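Local atomic coordinates of putative MAR1 (Leishmania donovani, PDB entry 1X9G), a protein that is of unknown function but belongs to the isochorismatase superfamily, many of whose members are cysteine hydrolases, and has been proposed to be a ribonuclease. Residues Val26-Glu30 and Thr65-Pro69; Thr60-Val64 and Leu103-Val107; Ser10-Pro14 and Lys133-Leu137. All blocks are in the same frame, centred on the assembly; numbering follows the deposited sequence.

Contact 1: residues Val26-Glu30 and Thr65-Pro69; sequences VDLQE and TEHYP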
ATOM      1  N   VAL A  26       8.958 -20.943  11.884  1.00 58.37           N
ATOM      2  CA  VAL A  26       7.943 -21.749  11.206  1.00 58.16           C
ATOM      3  C   VAL A  26       8.393 -22.530   9.967  1.00 58.15           C
ATOM      4  O   VAL A  26       8.811 -21.940   9.004  1.00 57.89           O
ATOM      5  CB  VAL A  26       6.502 -21.078  11.128  1.00 57.87           C
ATOM      6  CG1 VAL A  26       6.522 -19.637  11.426  1.00 57.66           C
ATOM      7  CG2 VAL A  26       5.739 -21.425   9.848  1.00 56.61           C
ATOM      8  N   ASP A  27       8.354 -23.872  10.079  1.00 57.83           N
ATOM      9  CA  ASP A  27       8.566 -24.830   8.964  1.00 57.38           C
ATOM     10  C   ASP A  27       9.864 -24.734   8.130  1.00 56.98           C
ATOM     11  O   ASP A  27       9.899 -25.109   6.961  1.00 55.50           O
ATOM     12  CB  ASP A  27       7.332 -24.886   8.062  1.00 57.23           C
ATOM     13  CG  ASP A  27       6.058 -25.213   8.826  1.00 59.19           C
ATOM     14  OD1 ASP A  27       4.970 -25.144   8.182  1.00 63.34           O
ATOM     15  OD2 ASP A  27       6.122 -25.552  10.040  1.00 55.08           O
ATOM     16  N   LEU A  28      10.951 -24.289   8.743  1.00 58.14           N
ATOM     17  CA  LEU A  28      12.233 -24.239   8.039  1.00 59.42           C
ATOM     18  C   LEU A  28      12.899 -25.651   7.857  1.00 61.31           C
ATOM     19  O   LEU A  28      13.903 -26.000   8.476  1.00 62.23           O
ATOM     20  CB  LEU A  28      13.141 -23.190   8.707  1.00 58.26           C
ATOM     21  CG  LEU A  28      12.689 -21.719   8.580  1.00 57.26           C
ATOM     22  CD1 LEU A  28      13.528 -20.779   9.431  1.00 53.68           C
ATOM     23  CD2 LEU A  28      12.605 -21.197   7.112  1.00 51.66           C
ATOM     24  N   GLN A  29      12.334 -26.457   6.970  1.00 63.24           N
ATOM     25  CA  GLN A  29      12.691 -27.873   6.853  1.00 64.08           C
ATOM     26  C   GLN A  29      13.365 -28.192   5.515  1.00 65.24           C
ATOM     27  O   GLN A  29      13.420 -27.346   4.606  1.00 65.24           O
ATOM     28  CB  GLN A  29      11.438 -28.736   7.056  1.00 63.61           C
ATOM     29  CG  GLN A  29      10.497 -28.098   8.047  1.00 62.82           C
ATOM     30  CD  GLN A  29       9.215 -28.821   8.233  1.00 64.42           C
ATOM     31  OE1 GLN A  29       8.232 -28.238   8.691  1.00 64.65           O
ATOM     32  NE2 GLN A  29       9.202 -30.115   7.909  1.00 65.51           N
ATOM     33  N   GLU A  30      13.830 -29.439   5.394  1.00 66.44           N
ATOM     34  CA  GLU A  30      14.741 -29.846   4.342  1.00 67.39           C
ATOM     35  C   GLU A  30      14.133 -29.830   2.945  1.00 67.11           C
ATOM     36  O   GLU A  30      14.795 -29.413   2.003  1.00 67.09           O
ATOM     37  CB  GLU A  30      15.386 -31.199   4.693  1.00 68.43           C
ATOM     38  CG  GLU A  30      16.510 -31.685   3.738  1.00 73.32           C
ATOM     39  CD  GLU A  30      17.678 -30.693   3.606  1.00 79.12           C
ATOM     40  OE1 GLU A  30      17.450 -29.498   3.251  1.00 79.96           O
ATOM     41  OE2 GLU A  30      18.828 -31.129   3.856  1.00 81.35           O
ATOM     42  N   THR A  65       8.101 -25.126  14.850  1.00 60.48           N
ATOM     43  CA  THR A  65       7.151 -26.125  14.353  1.00 60.57           C
ATOM     44  C   THR A  65       7.798 -26.810  13.152  1.00 61.15           C
ATOM     45  O   THR A  65       8.473 -26.149  12.337  1.00 61.16           O
ATOM     46  CB  THR A  65       5.804 -25.509  13.914  1.00 60.02           C
ATOM     47  OG1 THR A  65       6.039 -24.699  12.773  1.00 62.44           O
ATOM     48  CG2 THR A  65       5.213 -24.648  14.976  1.00 58.52           C
ATOM     49  N   GLU A  66       7.619 -28.133  13.055  1.00 62.00           N
ATOM     50  CA  GLU A  66       7.949 -28.856  11.836  1.00 62.12           C
ATOM     51  C   GLU A  66       6.648 -29.425  11.336  1.00 63.03           C
ATOM     52  O   GLU A  66       5.896 -30.041  12.096  1.00 62.52           O
ATOM     53  CB  GLU A  66       8.913 -30.021  12.046  1.00 62.11           C
ATOM     54  CG  GLU A  66       9.904 -29.940  13.192  1.00 62.69           C
ATOM     55  CD  GLU A  66      11.013 -30.965  13.049  1.00 62.04           C
ATOM     56  OE1 GLU A  66      10.753 -32.179  13.239  1.00 63.63           O
ATOM     57  OE2 GLU A  66      12.145 -30.557  12.724  1.00 59.83           O
ATOM     58  N   HIS A  67       6.421 -29.244  10.044  1.00 64.01           N
ATOM     59  CA  HIS A  67       5.209 -29.651   9.370  1.00 65.66           C
ATOM     60  C   HIS A  67       5.458 -30.957   8.646  1.00 67.03           C
ATOM     61  O   HIS A  67       6.426 -31.065   7.900  1.00 66.38           O
ATOM     62  CB  HIS A  67       4.856 -28.594   8.326  1.00 65.67           C
ATOM     63  CG  HIS A  67       3.550 -28.831   7.660  1.00 64.48           C
ATOM     64  ND1 HIS A  67       2.357 -28.404   8.203  1.00 63.88           N
ATOM     65  CD2 HIS A  67       3.243 -29.471   6.508  1.00 63.98           C
ATOM     66  CE1 HIS A  67       1.370 -28.748   7.398  1.00 65.79           C
ATOM     67  NE2 HIS A  67       1.879 -29.407   6.369  1.00 65.67           N
ATOM     68  N   TYR A  68       4.562 -31.924   8.855  1.00 69.89           N
ATOM     69  CA  TYR A  68       4.714 -33.319   8.390  1.00 72.43           C
ATOM     70  C   TYR A  68       6.190 -33.733   8.213  1.00 73.14           C
ATOM     71  O   TYR A  68       6.639 -33.979   7.095  1.00 72.40           O
ATOM     72  CB  TYR A  68       3.912 -33.517   7.114  1.00 73.98           C
ATOM     73  CG  TYR A  68       3.660 -34.954   6.724  1.00 76.87           C
ATOM     74  CD1 TYR A  68       4.201 -35.480   5.533  1.00 78.49           C
ATOM     75  CD2 TYR A  68       2.874 -35.793   7.525  1.00 78.73           C
ATOM     76  CE1 TYR A  68       3.976 -36.802   5.158  1.00 78.94           C
ATOM     77  CE2 TYR A  68       2.651 -37.127   7.158  1.00 79.72           C
ATOM     78  CZ  TYR A  68       3.201 -37.619   5.971  1.00 78.76           C
ATOM     79  OH  TYR A  68       2.962 -38.924   5.591  1.00 78.73           O
ATOM     80  N   PRO A  69       6.946 -33.792   9.336  1.00 74.29           N
ATOM     81  CA  PRO A  69       8.420 -33.926   9.304  1.00 75.69           C
ATOM     82  C   PRO A  69       8.963 -35.124   8.495  1.00 77.52           C
ATOM     83  O   PRO A  69       9.711 -34.924   7.531  1.00 77.91           O
ATOM     84  CB  PRO A  69       8.816 -34.063  10.778  1.00 74.80           C
ATOM     85  CG  PRO A  69       7.635 -33.697  11.550  1.00 74.34           C
ATOM     86  CD  PRO A  69       6.415 -33.738  10.712  1.00 73.65           C
TER

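Contact 2: residues Thr60-Val64 and Leu103-Val107; sequences TKYIV and LLEDV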
ATOM      1  N   THR A  60      11.186 -14.259  26.968  1.00 68.84           N
ATOM      2  CA  THR A  60      10.943 -14.738  25.624  1.00 67.37           C
ATOM      3  C   THR A  60      11.029 -16.258  25.568  1.00 66.87           C
ATOM      4  O   THR A  60      11.985 -16.842  26.068  1.00 67.20           O
ATOM      5  CB  THR A  60      11.952 -14.142  24.611  1.00 67.37           C
ATOM      6  OG1 THR A  60      13.261 -14.629  24.891  1.00 66.95           O
ATOM      7  CG2 THR A  60      11.989 -12.644  24.681  1.00 67.90           C
ATOM      8  N   LYS A  61      10.014 -16.887  24.979  1.00 65.69           N
ATOM      9  CA  LYS A  61      10.063 -18.293  24.590  1.00 64.55           C
ATOM     10  C   LYS A  61      10.487 -18.428  23.118  1.00 64.04           C
ATOM     11  O   LYS A  61      10.349 -17.478  22.324  1.00 63.39           O
ATOM     12  CB  LYS A  61       8.685 -18.944  24.764  1.00 65.01           C
ATOM     13  CG  LYS A  61       8.023 -18.584  26.108  1.00 64.71           C
ATOM     14  CD  LYS A  61       6.460 -19.166  25.995  1.00 63.36           C
ATOM     15  CE  LYS A  61       5.958 -18.717  27.595  1.00 64.01           C
ATOM     16  NZ  LYS A  61       4.507 -19.210  27.666  1.00 64.31           N
ATOM     17  N   TYR A  62      10.971 -19.612  22.747  1.00 62.65           N
ATOM     18  CA  TYR A  62      11.347 -19.873  21.358  1.00 61.56           C
ATOM     19  C   TYR A  62      10.705 -21.179  20.886  1.00 61.39           C
ATOM     20  O   TYR A  62      10.792 -22.210  21.561  1.00 62.11           O
ATOM     21  CB  TYR A  62      12.862 -19.921  21.250  1.00 60.74           C
ATOM     22  CG  TYR A  62      13.406 -19.795  19.858  1.00 60.91           C
ATOM     23  CD1 TYR A  62      13.989 -18.594  19.426  1.00 59.73           C
ATOM     24  CD2 TYR A  62      13.352 -20.883  18.954  1.00 62.22           C
ATOM     25  CE1 TYR A  62      14.497 -18.465  18.147  1.00 58.91           C
ATOM     26  CE2 TYR A  62      13.868 -20.770  17.668  1.00 60.92           C
ATOM     27  CZ  TYR A  62      14.438 -19.558  17.278  1.00 60.99           C
ATOM     28  OH  TYR A  62      14.961 -19.440  16.023  1.00 60.78           O
ATOM     29  N   ILE A  63      10.054 -21.144  19.728  1.00 60.85           N
ATOM     30  CA  ILE A  63       9.169 -22.226  19.308  1.00 60.11           C
ATOM     31  C   ILE A  63       9.454 -22.623  17.841  1.00 60.78           C
ATOM     32  O   ILE A  63       9.556 -21.774  16.964  1.00 62.57           O
ATOM     33  CB  ILE A  63       7.667 -21.845  19.567  1.00 60.02           C
ATOM     34  CG1 ILE A  63       7.452 -21.446  21.034  1.00 58.94           C
ATOM     35  CG2 ILE A  63       6.677 -22.950  19.124  1.00 58.44           C
ATOM     36  CD1 ILE A  63       6.058 -20.894  21.321  1.00 58.95           C
ATOM     37  N   VAL A  64       9.611 -23.912  17.590  1.00 60.57           N
ATOM     38  CA  VAL A  64       9.927 -24.429  16.275  1.00 59.74           C
ATOM     39  C   VAL A  64       8.767 -25.344  15.979  1.00 60.08           C
ATOM     40  O   VAL A  64       8.449 -26.216  16.781  1.00 59.44           O
ATOM     41  CB  VAL A  64      11.223 -25.282  16.315  1.00 59.77           C
ATOM     42  CG1 VAL A  64      11.530 -25.922  14.981  1.00 56.74           C
ATOM     43  CG2 VAL A  64      12.421 -24.445  16.824  1.00 60.49           C
ATOM     44  N   LEU A 103       1.036 -22.790  25.235  1.00 73.92           N
ATOM     45  CA  LEU A 103       2.380 -22.225  25.306  1.00 73.14           C
ATOM     46  C   LEU A 103       2.381 -20.710  24.988  1.00 73.17           C
ATOM     47  O   LEU A 103       3.429 -20.053  25.017  1.00 73.04           O
ATOM     48  CB  LEU A 103       3.279 -23.027  24.368  1.00 73.03           C
ATOM     49  CG  LEU A 103       4.797 -23.187  24.436  1.00 73.29           C
ATOM     50  CD1 LEU A 103       5.338 -23.718  25.802  1.00 73.98           C
ATOM     51  CD2 LEU A 103       5.174 -24.116  23.317  1.00 72.40           C
ATOM     52  N   LEU A 104       1.185 -20.170  24.739  1.00 72.71           N
ATOM     53  CA  LEU A 104       0.944 -18.739  24.489  1.00 72.69           C
ATOM     54  C   LEU A 104      -0.087 -18.174  25.464  1.00 72.74           C
ATOM     55  O   LEU A 104      -0.542 -17.039  25.310  1.00 72.57           O
ATOM     56  CB  LEU A 104       0.398 -18.522  23.059  1.00 71.71           C
ATOM     57  CG  LEU A 104       1.291 -18.801  21.861  1.00 70.85           C
ATOM     58  CD1 LEU A 104       0.500 -18.659  20.521  1.00 71.92           C
ATOM     59  CD2 LEU A 104       2.558 -17.965  21.865  1.00 67.98           C
ATOM     60  N   GLU A 105      -0.489 -18.980  26.441  1.00 73.24           N
ATOM     61  CA  GLU A 105      -1.489 -18.537  27.410  1.00 73.99           C
ATOM     62  C   GLU A 105      -1.082 -17.262  28.132  1.00 73.30           C
ATOM     63  O   GLU A 105      -1.956 -16.486  28.515  1.00 73.55           O
ATOM     64  CB  GLU A 105      -1.850 -19.636  28.412  1.00 74.03           C
ATOM     65  CG  GLU A 105      -3.145 -20.421  28.092  1.00 75.33           C
ATOM     66  CD  GLU A 105      -3.340 -21.660  29.010  1.00 76.19           C
ATOM     67  OE1 GLU A 105      -3.290 -21.522  30.261  1.00 76.30           O
ATOM     68  OE2 GLU A 105      -3.543 -22.779  28.472  1.00 79.80           O
ATOM     69  N   ASP A 106       0.225 -17.027  28.280  1.00 72.61           N
ATOM     70  CA  ASP A 106       0.736 -15.819  28.975  1.00 72.07           C
ATOM     71  C   ASP A 106       1.667 -14.936  28.132  1.00 71.03           C
ATOM     72  O   ASP A 106       2.506 -14.197  28.694  1.00 70.68           O
ATOM     73  CB  ASP A 106       1.494 -16.230  30.247  1.00 72.66           C
ATOM     74  CG  ASP A 106       2.752 -17.036  29.937  1.00 74.22           C
ATOM     75  OD1 ASP A 106       2.925 -17.464  28.770  1.00 74.79           O
ATOM     76  OD2 ASP A 106       3.569 -17.246  30.860  1.00 77.79           O
ATOM     77  N   VAL A 107       1.547 -15.038  26.800  1.00 69.60           N
ATOM     78  CA  VAL A 107       2.457 -14.353  25.872  1.00 67.78           C
ATOM     79  C   VAL A 107       1.675 -13.226  25.242  1.00 66.86           C
ATOM     80  O   VAL A 107       0.520 -13.422  24.870  1.00 66.79           O
ATOM     81  CB  VAL A 107       3.121 -15.350  24.823  1.00 68.28           C
ATOM     82  CG1 VAL A 107       3.753 -14.616  23.610  1.00 67.32           C
ATOM     83  CG2 VAL A 107       4.215 -16.209  25.502  1.00 66.91           C
TER

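Contact 3: residues Ser10-Pro14 and Lys133-Leu137; sequences SRLMP and KRVFL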
ATOM      1  N   SER A  10      -1.028   1.070  20.938  1.00 85.15           N
ATOM      2  CA  SER A  10       0.435   0.902  20.931  1.00 82.34           C
ATOM      3  C   SER A  10       0.949   0.650  19.529  1.00 79.50           C
ATOM      4  O   SER A  10       0.228   0.068  18.695  1.00 79.15           O
ATOM      5  CB  SER A  10       0.859  -0.238  21.846  1.00 82.42           C
ATOM      6  OG  SER A  10       0.926   0.222  23.184  1.00 84.37           O
ATOM      7  N   ARG A  11       2.173   1.108  19.259  1.00 75.84           N
ATOM      8  CA  ARG A  11       2.606   1.152  17.886  1.00 72.18           C
ATOM      9  C   ARG A  11       3.809   0.351  17.474  1.00 70.99           C
ATOM     10  O   ARG A  11       3.853  -0.027  16.311  1.00 73.05           O
ATOM     11  CB  ARG A  11       2.584   2.544  17.248  1.00 71.44           C
ATOM     12  CG  ARG A  11       1.747   2.533  15.973  1.00 68.21           C
ATOM     13  CD  ARG A  11       1.490   3.880  15.344  1.00 62.52           C
ATOM     14  NE  ARG A  11       0.998   4.803  16.346  1.00 62.27           N
ATOM     15  CZ  ARG A  11      -0.146   5.470  16.279  1.00 59.98           C
ATOM     16  NH1 ARG A  11      -0.912   5.367  15.214  1.00 54.86           N
ATOM     17  NH2 ARG A  11      -0.503   6.249  17.297  1.00 60.47           N
ATOM     18  N   LEU A  12       4.757   0.031  18.339  1.00 67.05           N
ATOM     19  CA  LEU A  12       5.806  -0.925  17.905  1.00 63.36           C
ATOM     20  C   LEU A  12       6.006  -2.025  18.961  1.00 61.85           C
ATOM     21  O   LEU A  12       5.182  -2.139  19.861  1.00 61.29           O
ATOM     22  CB  LEU A  12       7.118  -0.183  17.622  1.00 62.75           C
ATOM     23  CG  LEU A  12       7.162   0.872  16.520  1.00 60.07           C
ATOM     24  CD1 LEU A  12       8.308   1.806  16.704  1.00 58.42           C
ATOM     25  CD2 LEU A  12       7.282   0.199  15.162  1.00 61.55           C
ATOM     26  N   MET A  13       7.052  -2.842  18.850  1.00 59.76           N
ATOM     27  CA  MET A  13       7.425  -3.735  19.975  1.00 60.51           C
ATOM     28  C   MET A  13       7.735  -2.916  21.256  1.00 61.21           C
ATOM     29  O   MET A  13       8.399  -1.868  21.189  1.00 61.14           O
ATOM     30  CB  MET A  13       8.623  -4.626  19.630  1.00 60.13           C
ATOM     31  CG  MET A  13       8.302  -5.635  18.544  1.00 59.17           C
ATOM     32  SD  MET A  13       9.226  -7.137  18.596  1.00 59.84           S
ATOM     33  CE  MET A  13       8.296  -8.050  19.840  1.00 59.34           C
ATOM     34  N   PRO A  14       7.202  -3.347  22.410  1.00 61.58           N
ATOM     35  CA  PRO A  14       7.548  -2.667  23.661  1.00 61.16           C
ATOM     36  C   PRO A  14       8.917  -3.162  24.108  1.00 60.86           C
ATOM     37  O   PRO A  14       9.373  -4.192  23.570  1.00 60.66           O
ATOM     38  CB  PRO A  14       6.449  -3.128  24.634  1.00 61.46           C
ATOM     39  CG  PRO A  14       5.956  -4.421  24.100  1.00 61.04           C
ATOM     40  CD  PRO A  14       6.267  -4.474  22.614  1.00 61.65           C
ATOM     41  N   LYS A 133      -3.070 -11.590  20.195  1.00 64.36           N
ATOM     42  CA  LYS A 133      -1.649 -11.287  20.377  1.00 63.58           C
ATOM     43  C   LYS A 133      -1.215 -10.192  19.393  1.00 62.75           C
ATOM     44  O   LYS A 133      -1.850 -10.039  18.337  1.00 62.90           O
ATOM     45  CB  LYS A 133      -0.799 -12.548  20.256  1.00 63.62           C
ATOM     46  CG  LYS A 133      -0.768 -13.339  21.561  1.00 65.52           C
ATOM     47  CD  LYS A 133      -1.980 -14.286  21.705  1.00 65.43           C
ATOM     48  CE  LYS A 133      -1.697 -15.391  22.711  1.00 66.01           C
ATOM     49  NZ  LYS A 133      -1.979 -14.970  24.111  1.00 65.62           N
ATOM     50  N   ARG A 134      -0.195  -9.394  19.735  1.00 60.76           N
ATOM     51  CA  ARG A 134       0.352  -8.511  18.707  1.00 59.47           C
ATOM     52  C   ARG A 134       1.324  -9.339  17.885  1.00 58.08           C
ATOM     53  O   ARG A 134       2.165 -10.066  18.451  1.00 58.08           O
ATOM     54  CB  ARG A 134       1.043  -7.256  19.239  1.00 59.82           C
ATOM     55  CG  ARG A 134       0.553  -6.742  20.567  1.00 61.78           C
ATOM     56  CD  ARG A 134       0.194  -5.276  20.617  1.00 63.61           C
ATOM     57  NE  ARG A 134       0.897  -4.395  19.674  1.00 67.94           N
ATOM     58  CZ  ARG A 134       1.845  -3.516  20.007  1.00 67.56           C
ATOM     59  NH1 ARG A 134       2.269  -3.417  21.273  1.00 67.68           N
ATOM     60  NH2 ARG A 134       2.395  -2.755  19.065  1.00 65.47           N
ATOM     61  N   VAL A 135       1.216  -9.259  16.557  1.00 55.09           N
ATOM     62  CA  VAL A 135       2.183  -9.951  15.741  1.00 52.36           C
ATOM     63  C   VAL A 135       3.174  -9.064  14.965  1.00 51.84           C
ATOM     64  O   VAL A 135       2.808  -8.010  14.438  1.00 52.13           O
ATOM     65  CB  VAL A 135       1.603 -11.240  15.010  1.00 52.62           C
ATOM     66  CG1 VAL A 135       0.143 -11.447  15.236  1.00 49.06           C
ATOM     67  CG2 VAL A 135       2.034 -11.345  13.578  1.00 49.56           C
ATOM     68  N   PHE A 136       4.443  -9.479  14.985  1.00 51.21           N
ATOM     69  CA  PHE A 136       5.563  -8.745  14.403  1.00 51.20           C
ATOM     70  C   PHE A 136       6.351  -9.664  13.543  1.00 51.89           C
ATOM     71  O   PHE A 136       6.664 -10.783  13.957  1.00 51.91           O
ATOM     72  CB  PHE A 136       6.477  -8.178  15.489  1.00 51.26           C
ATOM     73  CG  PHE A 136       5.757  -7.340  16.485  1.00 52.36           C
ATOM     74  CD1 PHE A 136       5.126  -7.937  17.579  1.00 53.21           C
ATOM     75  CD2 PHE A 136       5.681  -5.948  16.321  1.00 54.64           C
ATOM     76  CE1 PHE A 136       4.437  -7.138  18.512  1.00 53.61           C
ATOM     77  CE2 PHE A 136       4.990  -5.149  17.213  1.00 52.50           C
ATOM     78  CZ  PHE A 136       4.381  -5.744  18.326  1.00 53.63           C
ATOM     79  N   LEU A 137       6.670  -9.212  12.334  1.00 52.16           N
ATOM     80  CA  LEU A 137       7.169 -10.122  11.325  1.00 53.61           C
ATOM     81  C   LEU A 137       8.396  -9.513  10.688  1.00 54.41           C
ATOM     82  O   LEU A 137       8.325  -8.445  10.155  1.00 54.33           O
ATOM     83  CB  LEU A 137       6.057 -10.386  10.262  1.00 53.73           C
ATOM     84  CG  LEU A 137       4.777 -11.083  10.759  1.00 53.30           C
ATOM     85  CD1 LEU A 137       3.578 -10.365  10.334  1.00 53.13           C
ATOM     86  CD2 LEU A 137       4.735 -12.541  10.271  1.00 53.73           C
TER

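Contact 1: residues Val26-Glu30 and Thr65-Pro69
D27 and T65 form the tight end of this contact. The T65 hydroxyl OG1 donates to D27 OD2 at 2.9 Å. It meets the carboxylate on the syn side, 33° out of its plane. With chi1 at 67°, T65 OG1 sits between its own backbone N and carbonyl carbon, facing the loop of D27. The main chains join beside it. V26 and T65 make a parallel bridge, and D27 N donates to T65 O at 3.2 Å. V26 and T65 put their side chains on one sheet face, where V26 packs on C120 and I121 of helix 117-130. This is the end of two adjoining strands, 21-26 and 60-67, of the central parallel sheet. D27 OD1 makes a salt bridge to K90, and the D27 side chain touches C120. The D27, K90 and C120 grouping is consistent with the Asp-Lys-Cys triad of isochorismatase-like cysteine hydrolases. Further out, the Q29 side-chain amide pairs with the backbone of H67 through both its oxygen and its nitrogen. Its OE1 accepts H67 N in a nearly straight bond, although the modelled length looks too short. Its NE2 donates to H67 O at 2.9 Å, close to the amide plane. Q29 reaches this backbone with a chain extended beyond CG. H67 CB lies 3.5 Å from D27 OD1. The H67 CG is anti to the backbone N (chi1 -174°), and the ring leads away from Q29. H67 is only partly buried and packs on A180 of the second subunit. P69, near the Q29 amide, marks the looser, partly exposed side.

Contact 2: residues Thr60-Val64 and Leu103-Val107
K61 NZ is gripped by two groups of the 103-107 loop. The shorter bond is a salt bridge to D106 OD1, 2.6 Å, made on the syn lone pair of that oxygen. The second goes to the backbone oxygen L103 O at 3.0 Å, with the amine above the carbonyl plane. The K61 chain is fully extended beyond CG, which carries the amine across the gap between the two backbones. Its CE lies 3.7 Å from V107 CG2, so the aliphatic chain also packs on the loop. D106 is exposed, and the ion pair lies toward the surface. Deeper in, I63 and L103 meet tip to tip, I63 CD1 to L103 CD2, at 3.9 Å. The L103 CG is anti to its backbone N (chi1 -156°), which turns its CD2 toward I63. A type I turn from L104 to V107 closes with V107 N bonded to L104 O and sets D106 at the bend. K61 and I63 pair through their backbones with strand 21-26. The 103-107 loop belongs to the crossover that runs from strand 86-90 through helix 98-102 to strand 109-115, a beta-alpha-beta connection of a Rossmann-like sheet.

Contact 3: residues Ser10-Pro14 and Lys133-Leu137
The backbone of S10-P14 passes strand 134-137 without pairing with it; the nearest alpha carbons, M13 CA and F136 CA, are 7.7 Å apart. Side chains R134 and F136 fill the gap. R134 NH2 donates to L12 O at 3.0 Å. The bond is bent, with an N-H...O angle of 137°, and the donor stands above the carbonyl plane. The guanidinium is sandwiched. S10 CB lies over one face, 3.5 Å from R134 NH1, and F136 CZ lies against the opposite face. Bends at chi2 and chi3 fold the R134 chain into this slot. The segment 133-137 starts an inner strand of the parallel sheet. V135 and L137 face helix 117-130, while R134 and F136 face the N-terminal segment. There M13 covers the F136 ring. Its CG makes a CH-pi contact, 3.5 Å from the F136 ring centroid. Its sulfur adds a Met-aromatic contact, with M13 SD 4.4 Å from that centroid and over the same face. The M13 chain turns at chi3 (82°), which brings CE to 3.9 Å from F136 CD1. The backbone of M13 is bound by Q175 and K178, and its side chain packs on I172 and M176 of helix 169-176. R11 points away and makes a cation-pi contact with W160 of the third subunit.

Overall arrangement
All three contacts lie on one parallel sheet. Contacts 1 and 2 use successive parts of strand 60-67. Contact 1 is the most buried: it joins the end of strand 21-26 and the loop after it to strand 60-67 through backbone and side-chain hydrogen bonds, beside a grouping consistent with the family's catalytic triad. Contacts 2 and 3 are partly buried and attach loops to strands. Contact 2 combines an outer salt bridge with an apolar pair, whereas contact 3 relies on an arginine and an aromatic ring. K133 connects these two, with its NZ probably bonded to L104 O and V107 O. Contact 1 meets the second subunit and contact 3 the third.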